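Local coordinates for protein apicoplast TIC22, putative (Plasmodium falciparum 3D7, PDB 4E6Z) that probably acts as an essential chaperone for protein import into the apicoplast, as a member of the Tic22 family, at residues A[80-85]-A[128-133]; A[76-81]-A[265-270]; A[99-104]-A[167-172]; A[176-181]-A[191-196]. All coordinates share one frame; numbering follows the deposited sequence.

Contact 1: residues A[80-85]-A[128-133]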
loop_
_atom_site.group_PDB
_atom_site.type_symbol
_atom_site.label_atom_id
_atom_site.label_comp_id
_atom_site.label_asym_id
_atom_site.label_seq_id
_atom_site.Cartn_x
_atom_site.Cartn_y
_atom_site.Cartn_z
ATOM N N PHE A 80 -1.543 6.495 3.796
ATOM C CA PHE A 80 -1.225 7.487 4.813
ATOM C C PHE A 80 -0.514 8.713 4.263
ATOM O O PHE A 80 0.370 8.608 3.417
ATOM C CB PHE A 80 -0.409 6.851 5.939
ATOM C CG PHE A 80 -1.097 5.692 6.591
ATOM C CD1 PHE A 80 -1.900 5.878 7.705
ATOM C CD2 PHE A 80 -0.966 4.414 6.069
ATOM C CE1 PHE A 80 -2.547 4.805 8.297
ATOM C CE2 PHE A 80 -1.610 3.342 6.654
ATOM C CZ PHE A 80 -2.399 3.536 7.772
ATOM N N LEU A 81 -0.926 9.878 4.752
ATOM C CA LEU A 81 -0.299 11.136 4.375
ATOM C C LEU A 81 0.073 11.927 5.617
ATOM O O LEU A 81 -0.463 11.698 6.700
ATOM C CB LEU A 81 -1.232 11.971 3.499
ATOM C CG LEU A 81 -1.642 11.458 2.119
ATOM C CD1 LEU A 81 -2.837 10.542 2.240
ATOM C CD2 LEU A 81 -1.979 12.620 1.206
ATOM N N ILE A 82 1.002 12.858 5.461
ATOM C CA ILE A 82 1.333 13.773 6.540
ATOM C C ILE A 82 0.625 15.091 6.240
ATOM O O ILE A 82 0.695 15.601 5.124
ATOM C CB ILE A 82 2.856 13.969 6.691
ATOM C CG1 ILE A 82 3.515 12.686 7.206
ATOM C CG2 ILE A 82 3.155 15.106 7.656
ATOM C CD1 ILE A 82 3.440 11.522 6.256
ATOM N N THR A 83 -0.089 15.623 7.222
ATOM C CA THR A 83 -0.888 16.818 6.992
ATOM C C THR A 83 -0.766 17.789 8.148
ATOM O O THR A 83 -0.243 17.440 9.208
ATOM C CB THR A 83 -2.383 16.467 6.837
ATOM O OG1 THR A 83 -2.908 16.028 8.098
ATOM C CG2 THR A 83 -2.583 15.371 5.795
ATOM N N ASN A 84 -1.261 19.008 7.941
ATOM C CA ASN A 84 -1.493 19.928 9.043
ATOM C C ASN A 84 -2.775 19.505 9.752
ATOM O O ASN A 84 -3.375 18.488 9.401
ATOM C CB ASN A 84 -1.582 21.382 8.554
ATOM C CG ASN A 84 -2.718 21.609 7.566
ATOM O OD1 ASN A 84 -3.676 20.840 7.509
ATOM N ND2 ASN A 84 -2.614 22.677 6.787
ATOM N N TYR A 85 -3.201 20.284 10.738
ATOM C CA TYR A 85 -4.356 19.913 11.550
ATOM C C TYR A 85 -5.688 20.041 10.809
ATOM O O TYR A 85 -6.700 19.487 11.238
ATOM C CB TYR A 85 -4.370 20.708 12.857
ATOM C CG TYR A 85 -3.449 20.142 13.914
ATOM C CD1 TYR A 85 -2.208 19.619 13.575
ATOM C CD2 TYR A 85 -3.818 20.135 15.252
ATOM C CE1 TYR A 85 -1.365 19.098 14.537
ATOM C CE2 TYR A 85 -2.980 19.621 16.221
ATOM C CZ TYR A 85 -1.755 19.103 15.858
ATOM O OH TYR A 85 -0.915 18.588 16.820
ATOM N N ILE A 128 1.741 19.039 12.716
ATOM C CA ILE A 128 1.636 17.921 11.780
ATOM C C ILE A 128 1.139 16.606 12.384
ATOM O O ILE A 128 1.374 16.306 13.551
ATOM C CB ILE A 128 2.944 17.688 10.992
ATOM C CG1 ILE A 128 4.097 17.334 11.925
ATOM C CG2 ILE A 128 3.293 18.913 10.160
ATOM C CD1 ILE A 128 5.374 17.050 11.174
ATOM N N LYS A 129 0.442 15.831 11.563
ATOM C CA LYS A 129 -0.125 14.567 11.999
ATOM C C LYS A 129 -0.179 13.612 10.820
ATOM O O LYS A 129 0.040 14.011 9.672
ATOM C CB LYS A 129 -1.546 14.773 12.539
ATOM C CG LYS A 129 -2.565 15.059 11.446
ATOM C CD LYS A 129 -3.991 15.026 11.964
ATOM C CE LYS A 129 -4.976 14.949 10.805
ATOM N NZ LYS A 129 -6.119 15.890 10.972
ATOM N N ILE A 130 -0.482 12.351 11.109
ATOM C CA ILE A 130 -0.687 11.353 10.074
ATOM C C ILE A 130 -2.174 11.302 9.766
ATOM O O ILE A 130 -3.001 11.255 10.674
ATOM C CB ILE A 130 -0.227 9.960 10.541
ATOM C CG1 ILE A 130 1.226 10.011 11.027
ATOM C CG2 ILE A 130 -0.418 8.922 9.429
ATOM C CD1 ILE A 130 2.229 10.348 9.949
ATOM N N HIS A 131 -2.512 11.324 8.485
ATOM C CA HIS A 131 -3.904 11.247 8.070
ATOM C C HIS A 131 -4.117 10.069 7.121
ATOM O O HIS A 131 -3.278 9.785 6.269
ATOM C CB HIS A 131 -4.332 12.554 7.411
ATOM C CG HIS A 131 -5.760 12.568 6.979
ATOM N ND1 HIS A 131 -6.807 12.380 7.859
ATOM C CD2 HIS A 131 -6.326 12.760 5.763
ATOM C CE1 HIS A 131 -7.948 12.438 7.201
ATOM N NE2 HIS A 131 -7.685 12.671 5.926
ATOM N N ASN A 132 -5.244 9.385 7.271
ATOM C CA ASN A 132 -5.497 8.196 6.470
ATOM C C ASN A 132 -6.549 8.392 5.385
ATOM O O ASN A 132 -7.601 8.981 5.622
ATOM C CB ASN A 132 -5.876 7.013 7.367
ATOM C CG ASN A 132 -7.146 7.267 8.158
ATOM O OD1 ASN A 132 -7.192 8.142 9.023
ATOM N ND2 ASN A 132 -8.189 6.503 7.858
ATOM N N ILE A 133 -6.238 7.910 4.188
ATOM C CA ILE A 133 -7.220 7.752 3.125
ATOM C C ILE A 133 -7.190 6.284 2.688
ATOM O O ILE A 133 -6.647 5.438 3.401
ATOM C CB ILE A 133 -6.919 8.677 1.930
ATOM C CG1 ILE A 133 -5.578 8.304 1.294
ATOM C CG2 ILE A 133 -6.904 10.137 2.378
ATOM C CD1 ILE A 133 -5.283 9.030 0.004
#
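An antiparallel pair of strands, 78-83 and 129-134, sets Leu81 against His131 and Thr83 against Lys129 as its hydrogen-bonded pairs. Leu81 N reaches His131 O at 2.8 Å, and His131 N returns to Leu81 O at 2.7 Å. At the next such pair, Thr83 N to Lys129 O and Lys129 N to Thr83 O are both 2.9 Å. On the face that carries Phe80 and Ile82, Ile130 serves both: its CG2 meets Phe80 CD1 at 3.8 Å, while its CD1 runs alongside Ile82 CG1. The other face is more mixed. Leu81 CD1 touches Ile133 CD1 at 3.6 Å, and Thr83 CG2 rests on His131 CB. With Thr83 OG1 set between N and C (chi1 69°), the hydroxyl donates to Asn84 O. Lys129 CG and CE lie beside Thr83 OG1, whereas Lys129 NZ bonds to Ser87 OG. The chemistry implies that backbone bonds fix the register, while apolar side chains of Phe80, Ile82 and Ile130 pack on one face and the other mixes apolar and polar groups.

Contact 2: residues A[76-81]-A[265-270]; sequences VIPVFL and KYLDKL
Phe80 and Pro78, both pointing from strand 78-83 toward helix 261-272, meet Tyr266, Leu267 and Leu270 in a case of helix-on-strand packing. The short segments' axes approach to 10.3 Å at 46° to each other, a separation bridged entirely by side chains, with no hydrogen bond between the segments.

The aromatic part of the contact is Phe80 with Tyr266. Their planes are nearly perpendicular, at 87°, with centroids 5.5 Å apart, and the close approach is made by Phe80 CE1 to Tyr266 CD1 at 3.7 Å. Tyr266 CG stands opposite its own backbone N (chi1 -168°), which places CD1 against Phe80.

The helix side of the aliphatic part comes from two leucines. Leu267 divides its branches: CD2 meets Phe80 CE1 at 3.9 Å, and CD1 goes to Pro78. Leu270 adds CD1 at the edge of the Phe80 ring, near its plane. Phe80 CE1 is therefore approached by three helix residues.

Tyr266 OH is hydrogen-bonded to Glu110 OE2 of helix 106-119, the same oxygen to which Lys269 NZ forms a salt bridge, so this carboxylate ties two helices together. Toward the start of the strand, the contact finishes with Pro78 CG 4.2 Å from Leu267 CD1.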
loop_
_atom_site.group_PDB
_atom_site.type_symbol
_atom_site.label_atom_id
_atom_site.label_comp_id
_atom_site.label_asym_id
_atom_site.label_seq_id
_atom_site.Cartn_x
_atom_site.Cartn_y
_atom_site.Cartn_z
ATOM N N VAL A 76 -10.406 -1.088 0.927
ATOM C CA VAL A 76 -9.975 -1.674 2.196
ATOM C C VAL A 76 -8.479 -1.486 2.455
ATOM O O VAL A 76 -7.979 -1.825 3.527
ATOM C CB VAL A 76 -10.305 -3.176 2.265
ATOM C CG1 VAL A 76 -11.778 -3.402 1.976
ATOM C CG2 VAL A 76 -9.437 -3.950 1.286
ATOM N N ILE A 77 -7.767 -0.953 1.471
ATOM C CA ILE A 77 -6.342 -0.699 1.626
ATOM C C ILE A 77 -6.099 0.731 2.112
ATOM O O ILE A 77 -6.374 1.690 1.390
ATOM C CB ILE A 77 -5.591 -0.907 0.303
ATOM C CG1 ILE A 77 -5.903 -2.290 -0.277
ATOM C CG2 ILE A 77 -4.094 -0.720 0.507
ATOM C CD1 ILE A 77 -5.471 -2.456 -1.717
ATOM N N PRO A 78 -5.588 0.873 3.346
ATOM C CA PRO A 78 -5.273 2.179 3.932
ATOM C C PRO A 78 -4.094 2.840 3.232
ATOM O O PRO A 78 -3.174 2.149 2.795
ATOM C CB PRO A 78 -4.880 1.834 5.377
ATOM C CG PRO A 78 -5.398 0.448 5.611
ATOM C CD PRO A 78 -5.307 -0.227 4.284
ATOM N N VAL A 79 -4.138 4.164 3.119
ATOM C CA VAL A 79 -3.014 4.951 2.624
ATOM C C VAL A 79 -2.801 6.130 3.571
ATOM O O VAL A 79 -3.764 6.702 4.093
ATOM C CB VAL A 79 -3.266 5.474 1.201
ATOM C CG1 VAL A 79 -2.117 6.386 0.748
ATOM C CG2 VAL A 79 -3.457 4.317 0.242
ATOM N N PHE A 80 -1.543 6.495 3.796
ATOM C CA PHE A 80 -1.225 7.487 4.813
ATOM C C PHE A 80 -0.514 8.713 4.263
ATOM O O PHE A 80 0.370 8.608 3.417
ATOM C CB PHE A 80 -0.409 6.851 5.939
ATOM C CG PHE A 80 -1.097 5.692 6.591
ATOM C CD1 PHE A 80 -1.900 5.878 7.705
ATOM C CD2 PHE A 80 -0.966 4.414 6.069
ATOM C CE1 PHE A 80 -2.547 4.805 8.297
ATOM C CE2 PHE A 80 -1.610 3.342 6.654
ATOM C CZ PHE A 80 -2.399 3.536 7.772
ATOM N N LEU A 81 -0.926 9.878 4.752
ATOM C CA LEU A 81 -0.299 11.136 4.375
ATOM C C LEU A 81 0.073 11.927 5.617
ATOM O O LEU A 81 -0.463 11.698 6.700
ATOM C CB LEU A 81 -1.232 11.971 3.499
ATOM C CG LEU A 81 -1.642 11.458 2.119
ATOM C CD1 LEU A 81 -2.837 10.542 2.240
ATOM C CD2 LEU A 81 -1.979 12.620 1.206
ATOM N N LYS A 265 -4.369 -2.128 11.676
ATOM C CA LYS A 265 -4.276 -1.980 13.121
ATOM C C LYS A 265 -3.934 -0.536 13.494
ATOM O O LYS A 265 -4.347 -0.037 14.540
ATOM C CB LYS A 265 -3.203 -2.928 13.653
ATOM C CG LYS A 265 -3.521 -3.590 14.977
ATOM C CD LYS A 265 -2.814 -4.934 15.070
ATOM C CE LYS A 265 -1.372 -4.831 14.589
ATOM N NZ LYS A 265 -0.734 -6.169 14.427
ATOM N N TYR A 266 -3.180 0.131 12.623
ATOM C CA TYR A 266 -2.720 1.497 12.863
ATOM C C TYR A 266 -3.865 2.503 12.828
ATOM O O TYR A 266 -3.776 3.576 13.422
ATOM C CB TYR A 266 -1.653 1.885 11.834
ATOM C CG TYR A 266 -0.911 3.156 12.167
ATOM C CD1 TYR A 266 -1.375 4.390 11.732
ATOM C CD2 TYR A 266 0.258 3.123 12.915
ATOM C CE1 TYR A 266 -0.699 5.553 12.036
ATOM C CE2 TYR A 266 0.941 4.281 13.224
ATOM C CZ TYR A 266 0.458 5.493 12.780
ATOM O OH TYR A 266 1.132 6.650 13.082
ATOM N N LEU A 267 -4.940 2.153 12.129
ATOM C CA LEU A 267 -6.110 3.019 12.048
ATOM C C LEU A 267 -6.747 3.204 13.419
ATOM O O LEU A 267 -7.373 4.229 13.687
ATOM C CB LEU A 267 -7.138 2.451 11.071
ATOM C CG LEU A 267 -6.683 2.274 9.624
ATOM C CD1 LEU A 267 -7.809 1.690 8.778
ATOM C CD2 LEU A 267 -6.212 3.592 9.059
ATOM N N ASP A 268 -6.593 2.206 14.284
ATOM C CA ASP A 268 -7.103 2.298 15.647
ATOM C C ASP A 268 -6.385 3.404 16.414
ATOM O O ASP A 268 -7.002 4.123 17.195
ATOM C CB ASP A 268 -6.947 0.968 16.386
ATOM C CG ASP A 268 -7.843 -0.122 15.829
ATOM O OD1 ASP A 268 -8.745 0.197 15.024
ATOM O OD2 ASP A 268 -7.647 -1.300 16.200
ATOM N N LYS A 269 -5.082 3.538 16.182
ATOM C CA LYS A 269 -4.277 4.545 16.873
ATOM C C LYS A 269 -4.685 5.971 16.507
ATOM O O LYS A 269 -4.800 6.835 17.375
ATOM C CB LYS A 269 -2.788 4.348 16.582
ATOM C CG LYS A 269 -1.915 5.490 17.085
ATOM C CD LYS A 269 -0.449 5.281 16.749
ATOM C CE LYS A 269 0.384 6.478 17.194
ATOM N NZ LYS A 269 1.838 6.284 16.933
ATOM N N LEU A 270 -4.893 6.209 15.218
ATOM C CA LEU A 270 -5.250 7.534 14.728
ATOM C C LEU A 270 -6.572 8.026 15.304
ATOM O O LEU A 270 -6.743 9.219 15.555
ATOM C CB LEU A 270 -5.321 7.532 13.201
ATOM C CG LEU A 270 -3.988 7.343 12.474
ATOM C CD1 LEU A 270 -4.187 7.391 10.969
ATOM C CD2 LEU A 270 -2.989 8.404 12.919
#

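Contact 3: residues A[99-104]-A[167-172]; sequences VCYMFL and KLISSK
Lys167, Leu104 and Ile169 bury the most surface where strands 97-103 and 164-169 run side by side in the same direction. Lys167 is held through both its backbone N and its backbone O: the N donates to Cys100 O at 2.8 Å, and the O accepts from Met102 N, also at 2.8 Å. Its side chain runs beside Tyr101 as far as CD, 3.6 Å from Tyr101 CE1, before it bends away. Val99 CG1 lies above one face of that tyrosine, offset toward the rim, while the Tyr101 hydroxyl bonds to Glu94 OE1.

Ile169 continues the pattern. Its N bonds to Met102 O at 2.6 Å, and its O receives Leu104 N at 3.0 Å. Its CB lies 3.7 Å from Phe103 CD1, the two side chains lying abreast, and CD1 reaches the edge of the Tyr101 ring.

Leu104, just past the strand, turns its side chain toward the partner. Its CG meets Leu168 CD1 at 4.0 Å and its CD1 packs on Ser170 CA. On the same face as Leu168, Met102, present as selenomethionine, folds back at its last torsion (chi3 -59°), which brings CE to 4.1 Å from Leu168 CB.

Tyr101 and Phe103 touch helix 106-119, whereas Met102 and Leu168 touch helix 135-150. This parallel pair of a mixed three-stranded sheet thus has a helix against each face, as in layered alpha/beta folds.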
loop_
_atom_site.group_PDB
_atom_site.type_symbol
_atom_site.label_atom_id
_atom_site.label_comp_id
_atom_site.label_asym_id
_atom_site.label_seq_id
_atom_site.Cartn_x
_atom_site.Cartn_y
_atom_site.Cartn_z
ATOM N N VAL A 99 4.698 17.949 -5.662
ATOM C CA VAL A 99 4.550 16.551 -5.276
ATOM C C VAL A 99 4.034 16.355 -3.855
ATOM O O VAL A 99 4.516 16.981 -2.914
ATOM C CB VAL A 99 5.880 15.790 -5.419
ATOM C CG1 VAL A 99 5.744 14.382 -4.868
ATOM C CG2 VAL A 99 6.308 15.755 -6.872
ATOM N N CYS A 100 3.049 15.474 -3.713
ATOM C CA CYS A 100 2.608 15.022 -2.401
ATOM C C CYS A 100 2.869 13.523 -2.246
ATOM O O CYS A 100 2.797 12.770 -3.214
ATOM C CB CYS A 100 1.131 15.361 -2.163
ATOM S SG CYS A 100 0.822 17.135 -1.870
ATOM N N TYR A 101 3.178 13.106 -1.024
ATOM C CA TYR A 101 3.567 11.731 -0.741
ATOM C C TYR A 101 2.460 10.930 -0.067
ATOM O O TYR A 101 1.872 11.366 0.919
ATOM C CB TYR A 101 4.824 11.718 0.131
ATOM C CG TYR A 101 6.040 12.256 -0.582
ATOM C CD1 TYR A 101 6.807 11.437 -1.397
ATOM C CD2 TYR A 101 6.413 13.589 -0.456
ATOM C CE1 TYR A 101 7.916 11.925 -2.061
ATOM C CE2 TYR A 101 7.523 14.088 -1.116
ATOM C CZ TYR A 101 8.269 13.249 -1.919
ATOM O OH TYR A 101 9.376 13.730 -2.578
HETATM N N MSE A 102 2.181 9.755 -0.612
HETATM C CA MSE A 102 1.200 8.852 -0.030
HETATM C C MSE A 102 1.871 7.524 0.300
HETATM O O MSE A 102 2.480 6.902 -0.565
HETATM C CB MSE A 102 0.059 8.627 -1.011
HETATM C CG MSE A 102 -0.558 9.908 -1.512
HETATM SE SE MSE A 102 -2.026 9.599 -2.746
HETATM C CE MSE A 102 -1.084 8.588 -4.128
ATOM N N PHE A 103 1.777 7.102 1.556
ATOM C CA PHE A 103 2.483 5.909 2.014
ATOM C C PHE A 103 1.531 4.737 2.237
ATOM O O PHE A 103 0.459 4.896 2.821
ATOM C CB PHE A 103 3.254 6.204 3.302
ATOM C CG PHE A 103 4.279 7.297 3.162
ATOM C CD1 PHE A 103 5.593 6.995 2.848
ATOM C CD2 PHE A 103 3.924 8.630 3.342
ATOM C CE1 PHE A 103 6.539 7.996 2.713
ATOM C CE2 PHE A 103 4.867 9.639 3.213
ATOM C CZ PHE A 103 6.179 9.322 2.899
ATOM N N LEU A 104 1.928 3.559 1.768
ATOM C CA LEU A 104 1.152 2.349 2.017
ATOM C C LEU A 104 1.435 1.817 3.417
ATOM O O LEU A 104 0.632 1.075 3.982
ATOM C CB LEU A 104 1.446 1.287 0.955
ATOM C CG LEU A 104 0.666 1.469 -0.349
ATOM C CD1 LEU A 104 1.361 0.789 -1.521
ATOM C CD2 LEU A 104 -0.762 0.958 -0.193
ATOM N N LYS A 167 2.351 10.974 -5.324
ATOM C CA LYS A 167 3.309 9.874 -5.413
ATOM C C LYS A 167 3.045 8.798 -4.363
ATOM O O LYS A 167 3.119 9.054 -3.162
ATOM C CB LYS A 167 4.734 10.410 -5.272
ATOM C CG LYS A 167 5.813 9.348 -5.276
ATOM C CD LYS A 167 7.179 9.961 -4.992
ATOM C CE LYS A 167 7.659 10.812 -6.155
ATOM N NZ LYS A 167 7.919 9.992 -7.371
ATOM N N LEU A 168 2.738 7.591 -4.828
ATOM C CA LEU A 168 2.471 6.471 -3.933
ATOM C C LEU A 168 3.776 5.778 -3.546
ATOM O O LEU A 168 4.578 5.425 -4.409
ATOM C CB LEU A 168 1.513 5.479 -4.603
ATOM C CG LEU A 168 1.033 4.262 -3.803
ATOM C CD1 LEU A 168 0.188 4.679 -2.611
ATOM C CD2 LEU A 168 0.253 3.314 -4.702
ATOM N N ILE A 169 3.984 5.589 -2.247
ATOM C CA ILE A 169 5.190 4.937 -1.744
ATOM C C ILE A 169 4.895 3.576 -1.110
ATOM O O ILE A 169 4.299 3.506 -0.033
ATOM C CB ILE A 169 5.885 5.804 -0.676
ATOM C CG1 ILE A 169 6.013 7.251 -1.155
ATOM C CG2 ILE A 169 7.245 5.214 -0.319
ATOM C CD1 ILE A 169 6.809 7.399 -2.428
ATOM N N SER A 170 5.326 2.500 -1.768
ATOM C CA SER A 170 5.167 1.161 -1.208
ATOM C C SER A 170 5.923 1.033 0.107
ATOM O O SER A 170 6.862 1.776 0.361
ATOM C CB SER A 170 5.654 0.087 -2.191
ATOM O OG SER A 170 4.762 -0.064 -3.278
ATOM N N SER A 171 5.501 0.090 0.943
ATOM C CA SER A 171 6.191 -0.185 2.196
ATOM C C SER A 171 7.674 -0.413 1.949
ATOM O O SER A 171 8.055 -1.273 1.153
ATOM C CB SER A 171 5.589 -1.411 2.883
ATOM O OG SER A 171 6.343 -1.774 4.028
ATOM N N LYS A 172 8.508 0.361 2.632
ATOM C CA LYS A 172 9.952 0.245 2.471
ATOM C C LYS A 172 10.413 -1.180 2.778
ATOM O O LYS A 172 11.262 -1.730 2.083
ATOM C CB LYS A 172 10.664 1.240 3.386
ATOM C CG LYS A 172 12.172 1.270 3.234
ATOM C CD LYS A 172 12.814 2.061 4.363
ATOM C CE LYS A 172 14.300 2.262 4.125
ATOM N NZ LYS A 172 14.564 3.151 2.955
#

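Contact 4: residues A[176-181]-A[191-196]; sequences QNALYY and MYPVFY
The Phe195 ring presents its edge to helix 172-179: Ala178 N lies in the ring plane at that edge, and Ala178 CA, near the plane, is 3.7 Å from Phe195 CE1. Tyr181 CD2 stands farther off, also near this plane, at 4.5 Å from Phe195 CE1. Tyr181 itself has Tyr180 CD1 over the centre of one face, 3.5 Å above it, and its CD2 in turn lies at the edge of the Tyr180 ring. The contact is helix-on-sheet packing, in which residues 177-178 of the helix meet the beginning of strand 193-203 after a connection of only nine residues between the segments. Phe195 CG lies beside its backbone N (chi1 -53°), sending the ring across to the helix, where CZ meets Asn177 CB at 4.1 Å. The Asn177 amide nitrogen bonds to Gln174 OE1. Leu219 of helix 216-227 adds a further apolar neighbour to Phe195. No hydrogen bond joins the two segments. Ala178 CB serves both strand residues, touching Phe195 CZ and lying 3.8 Å from Pro193 CB.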
loop_
_atom_site.group_PDB
_atom_site.type_symbol
_atom_site.label_atom_id
_atom_site.label_comp_id
_atom_site.label_asym_id
_atom_site.label_seq_id
_atom_site.Cartn_x
_atom_site.Cartn_y
_atom_site.Cartn_z
ATOM N N GLN A 176 11.947 -4.336 0.124
ATOM C CA GLN A 176 13.124 -5.130 0.427
ATOM C C GLN A 176 12.802 -6.623 0.397
ATOM O O GLN A 176 13.532 -7.413 -0.200
ATOM C CB GLN A 176 13.703 -4.745 1.785
ATOM C CG GLN A 176 15.017 -5.439 2.091
ATOM C CD GLN A 176 16.046 -5.259 0.985
ATOM O OE1 GLN A 176 16.553 -4.154 0.759
ATOM N NE2 GLN A 176 16.365 -6.350 0.293
ATOM N N ASN A 177 11.709 -7.005 1.052
ATOM C CA ASN A 177 11.276 -8.399 1.076
ATOM C C ASN A 177 11.081 -8.965 -0.327
ATOM O O ASN A 177 11.351 -10.141 -0.578
ATOM C CB ASN A 177 9.979 -8.540 1.879
ATOM C CG ASN A 177 10.200 -8.406 3.371
ATOM O OD1 ASN A 177 11.313 -8.566 3.858
ATOM N ND2 ASN A 177 9.134 -8.124 4.106
ATOM N N ALA A 178 10.618 -8.116 -1.240
ATOM C CA ALA A 178 10.281 -8.544 -2.593
ATOM C C ALA A 178 11.512 -8.793 -3.466
ATOM O O ALA A 178 11.469 -9.607 -4.388
ATOM C CB ALA A 178 9.357 -7.531 -3.253
ATOM N N LEU A 179 12.603 -8.091 -3.177
ATOM C CA LEU A 179 13.826 -8.226 -3.963
ATOM C C LEU A 179 14.304 -9.667 -4.015
ATOM O O LEU A 179 14.786 -10.132 -5.045
ATOM C CB LEU A 179 14.932 -7.335 -3.404
ATOM C CG LEU A 179 14.804 -5.858 -3.759
ATOM C CD1 LEU A 179 16.004 -5.089 -3.245
ATOM C CD2 LEU A 179 14.667 -5.706 -5.263
ATOM N N TYR A 180 14.164 -10.366 -2.894
ATOM C CA TYR A 180 14.551 -11.765 -2.793
ATOM C C TYR A 180 13.936 -12.588 -3.922
ATOM O O TYR A 180 14.599 -13.433 -4.519
ATOM C CB TYR A 180 14.118 -12.319 -1.432
ATOM C CG TYR A 180 14.466 -13.770 -1.191
ATOM C CD1 TYR A 180 13.517 -14.768 -1.358
ATOM C CD2 TYR A 180 15.744 -14.143 -0.791
ATOM C CE1 TYR A 180 13.829 -16.095 -1.133
ATOM C CE2 TYR A 180 16.065 -15.467 -0.564
ATOM C CZ TYR A 180 15.103 -16.439 -0.738
ATOM O OH TYR A 180 15.411 -17.761 -0.517
ATOM N N TYR A 181 12.670 -12.315 -4.222
ATOM C CA TYR A 181 11.905 -13.118 -5.169
ATOM C C TYR A 181 12.032 -12.662 -6.621
ATOM O O TYR A 181 11.454 -13.268 -7.521
ATOM C CB TYR A 181 10.437 -13.165 -4.742
ATOM C CG TYR A 181 10.261 -13.756 -3.364
ATOM C CD1 TYR A 181 10.238 -15.137 -3.175
ATOM C CD2 TYR A 181 10.141 -12.938 -2.250
ATOM C CE1 TYR A 181 10.087 -15.682 -1.911
ATOM C CE2 TYR A 181 9.992 -13.469 -0.985
ATOM C CZ TYR A 181 9.966 -14.839 -0.817
ATOM O OH TYR A 181 9.816 -15.360 0.448
HETATM N N MSE A 191 7.994 -2.360 -8.655
HETATM C CA MSE A 191 7.238 -1.133 -8.441
HETATM C C MSE A 191 6.406 -1.146 -7.163
HETATM O O MSE A 191 6.824 -0.614 -6.132
HETATM C CB MSE A 191 6.346 -0.843 -9.651
HETATM C CG MSE A 191 7.045 -0.106 -10.784
HETATM SE SE MSE A 191 7.225 1.813 -10.453
HETATM C CE MSE A 191 8.650 1.795 -9.113
ATOM N N TYR A 192 5.222 -1.742 -7.242
ATOM C CA TYR A 192 4.318 -1.797 -6.101
ATOM C C TYR A 192 4.021 -3.245 -5.747
ATOM O O TYR A 192 2.997 -3.797 -6.151
ATOM C CB TYR A 192 3.028 -1.042 -6.403
ATOM C CG TYR A 192 3.247 0.411 -6.753
ATOM C CD1 TYR A 192 3.312 1.381 -5.764
ATOM C CD2 TYR A 192 3.393 0.811 -8.074
ATOM C CE1 TYR A 192 3.515 2.715 -6.081
ATOM C CE2 TYR A 192 3.592 2.141 -8.401
ATOM C CZ TYR A 192 3.652 3.089 -7.400
ATOM O OH TYR A 192 3.854 4.410 -7.722
ATOM N N PRO A 193 4.926 -3.862 -4.982
ATOM C CA PRO A 193 4.879 -5.294 -4.677
ATOM C C PRO A 193 3.645 -5.741 -3.885
ATOM O O PRO A 193 3.205 -5.080 -2.943
ATOM C CB PRO A 193 6.151 -5.514 -3.846
ATOM C CG PRO A 193 6.483 -4.163 -3.289
ATOM C CD PRO A 193 6.082 -3.197 -4.356
ATOM N N VAL A 194 3.086 -6.869 -4.304
ATOM C CA VAL A 194 2.160 -7.634 -3.482
ATOM C C VAL A 194 2.589 -9.092 -3.597
ATOM O O VAL A 194 3.153 -9.494 -4.613
ATOM C CB VAL A 194 0.686 -7.448 -3.909
ATOM C CG1 VAL A 194 0.166 -6.089 -3.440
ATOM C CG2 VAL A 194 0.545 -7.580 -5.412
ATOM N N PHE A 195 2.342 -9.871 -2.549
ATOM C CA PHE A 195 2.821 -11.247 -2.486
ATOM C C PHE A 195 1.677 -12.256 -2.539
ATOM O O PHE A 195 0.593 -12.005 -2.015
ATOM C CB PHE A 195 3.629 -11.461 -1.202
ATOM C CG PHE A 195 4.741 -10.466 -1.011
ATOM C CD1 PHE A 195 6.025 -10.747 -1.453
ATOM C CD2 PHE A 195 4.502 -9.252 -0.388
ATOM C CE1 PHE A 195 7.048 -9.830 -1.281
ATOM C CE2 PHE A 195 5.523 -8.334 -0.207
ATOM C CZ PHE A 195 6.797 -8.624 -0.653
ATOM N N TYR A 196 1.921 -13.400 -3.170
ATOM C CA TYR A 196 0.943 -14.486 -3.155
ATOM C C TYR A 196 1.608 -15.857 -3.225
ATOM O O TYR A 196 2.774 -15.976 -3.605
ATOM C CB TYR A 196 -0.084 -14.323 -4.281
ATOM C CG TYR A 196 0.380 -14.813 -5.632
ATOM C CD1 TYR A 196 -0.015 -16.055 -6.112
ATOM C CD2 TYR A 196 1.207 -14.035 -6.429
ATOM C CE1 TYR A 196 0.405 -16.514 -7.347
ATOM C CE2 TYR A 196 1.632 -14.484 -7.666
ATOM C CZ TYR A 196 1.229 -15.723 -8.122
ATOM O OH TYR A 196 1.652 -16.169 -9.354
#

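Overall arrangement
Contacts 2, 3 and 4 are buried, whereas contact 1 is only partly so. Contacts 1 and 3 pair strands, antiparallel and parallel respectively, through backbone bonds; contacts 2 and 4 lay a helix on a strand, have no hydrogen bond between their segments and rest on van der Waals packing, mostly apolar, each around one phenylalanine. Strand 78-83 belongs to contacts 1 and 2, which share Phe80 and Leu81. Phe80 N also probably bonds to Phe103 O, connecting both to contact 3. Contact 4 lies across the chain's centre from contacts 1 and 2, its centre about 26 Å from that of contact 1, but it meets contact 3 where Ser170 packs on Tyr192, just before strand 193-203.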